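Local coordinates for macrodomain protein (Streptomyces coelicolor, PDB 5E3B) that probably removes ADP-ribose from modified thymidine in DNA by hydrolysis, as a macrodomain enzyme, and whose disruption raises antibiotic production in the bacterium, at residues K37-I42 and A134-S139. Numbering follows the deposited sequence.
Sequences KGVKMI and AELEAS
Val39 reaches across to the end of helix 119-136 with both its methyls. CG1, anti to the backbone N (chi1 177°), lies against CB of Ala138 at 3.7 Å and meets CB of Leu136 more loosely. That leaves CG2 beside the carbonyl oxygen of Leu136, at 3.5 Å. The Val39 and Leu136 side chains cross at about a right angle, and Met41 meets Leu136 in the same crosswise fashion: in one of its two modelled conformers the chain runs extended as far as SD, then bends, with CE 3.9 Å from Leu136 CD1. Ala138 CB lies beside Val39 CG1 and, more loosely, Met41 CB. Glu137, with positive phi, closes the helix in a Schellman motif and turns the chain into strand 139-143, parallel to strand 40-47 in the mixed macrodomain sheet. Here Ser139 N donates to Val39 O (3.0 Å), tilted 20° from the carbonyl plane, while Met41 N lies nearly in line with the Ser139 carbonyl, 2.8 Å from its O, though the N-H is bent off that line (148°). Val39 O also takes a hydrogen from a water that accepts from Ser139 OG, 2.7 Å away, and donates to Lys37 O; the same hydroxyl is also hydrogen-bonded to His141 NE2. A second water links Val39 N to Glu137 O. The contact is thus part greasy, part hydrated: apolar groups hold the helix end against an inner strand pair, while one water gives Val39 O a further bond and the other bridges backbones not directly bonded.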
# COMPACT_ATOMS: atom_id res chain seq x y z
N LYS A 37 5.59 9.54 15.12
CA LYS A 37 4.83 10.75 15.19
C LYS A 37 4.46 11.20 13.75
O LYS A 37 5.16 10.89 12.81
CB LYS A 37 5.65 11.85 15.96
CG LYS A 37 6.17 13.03 15.14
N GLY A 38 3.39 11.97 13.64
CA GLY A 38 3.06 12.65 12.42
C GLY A 38 2.09 11.74 11.66
O GLY A 38 1.72 10.69 12.16
N VAL A 39 1.70 12.19 10.51
CA VAL A 39 0.70 11.48 9.70
C VAL A 39 1.41 10.23 9.24
O VAL A 39 2.58 10.29 8.81
CB VAL A 39 0.23 12.32 8.51
CG1 VAL A 39 -0.73 11.54 7.65
CG2 VAL A 39 -0.43 13.62 9.03
N LYS A 40 0.68 9.16 9.28
CA LYS A 40 1.15 7.81 8.83
C LYS A 40 0.27 7.32 7.70
O LYS A 40 -0.98 7.39 7.77
CB LYS A 40 1.06 6.86 10.00
CG LYS A 40 2.10 7.24 11.06
CD LYS A 40 1.79 6.66 12.43
CE LYS A 40 0.74 7.43 13.24
NZ LYS A 40 1.17 8.69 13.92
N MET A 41 0.93 6.69 6.69
CA MET A 41 0.21 6.11 5.57
C MET A 41 0.71 4.71 5.40
O MET A 41 1.88 4.49 5.20
CB MET A 41 0.38 6.89 4.30
CG MET A 41 -0.42 6.33 3.20
SD MET A 41 -0.18 7.21 1.67
CE MET A 41 -0.94 8.76 1.99
N ILE A 42 -0.25 3.78 5.47
CA ILE A 42 0.03 2.35 5.34
C ILE A 42 -0.34 1.93 3.93
O ILE A 42 -1.51 1.97 3.59
CB ILE A 42 -0.75 1.59 6.38
CG1 ILE A 42 -0.41 2.10 7.79
CG2 ILE A 42 -0.56 0.11 6.24
CD1 ILE A 42 -1.51 1.79 8.72
N ALA A 134 3.43 13.20 0.26
CA ALA A 134 4.17 14.48 0.32
C ALA A 134 3.24 15.60 0.78
O ALA A 134 3.58 16.34 1.68
CB ALA A 134 4.77 14.77 -0.99
N GLU A 135 2.02 15.65 0.21
CA GLU A 135 1.13 16.71 0.68
C GLU A 135 0.65 16.58 2.08
O GLU A 135 0.46 17.60 2.74
CB GLU A 135 0.02 16.99 -0.25
CG GLU A 135 -0.98 15.95 -0.36
CD GLU A 135 -2.05 16.28 -1.40
OE1 GLU A 135 -2.03 17.35 -2.06
OE2 GLU A 135 -2.95 15.46 -1.50
N LEU A 136 0.50 15.35 2.59
CA LEU A 136 0.14 15.10 3.97
C LEU A 136 1.32 15.19 4.98
O LEU A 136 1.10 15.04 6.16
CB LEU A 136 -0.45 13.71 4.12
CG LEU A 136 -1.88 13.55 3.56
CD1 LEU A 136 -2.24 12.08 3.61
CD2 LEU A 136 -2.95 14.26 4.39
N GLU A 137 2.52 15.34 4.45
CA GLU A 137 3.77 15.24 5.23
C GLU A 137 3.78 13.92 6.00
O GLU A 137 4.12 13.83 7.18
CB GLU A 137 3.89 16.46 6.17
CG GLU A 137 4.11 17.72 5.35
CD GLU A 137 4.46 18.95 6.20
OE1 GLU A 137 4.58 18.84 7.45
OE2 GLU A 137 4.60 20.03 5.59
N ALA A 138 3.45 12.84 5.32
CA ALA A 138 3.32 11.57 5.96
C ALA A 138 4.58 10.71 5.81
O ALA A 138 5.24 10.76 4.79
CB ALA A 138 2.13 10.83 5.40
N SER A 139 4.77 9.83 6.79
CA SER A 139 5.66 8.69 6.55
C SER A 139 4.87 7.51 6.00
O SER A 139 3.64 7.42 6.25
CB SER A 139 6.33 8.29 7.86
OG SER A 139 5.41 7.97 8.88
O HOH W 1 4.96 10.33 10.16
O HOH W 2 3.14 14.58 9.63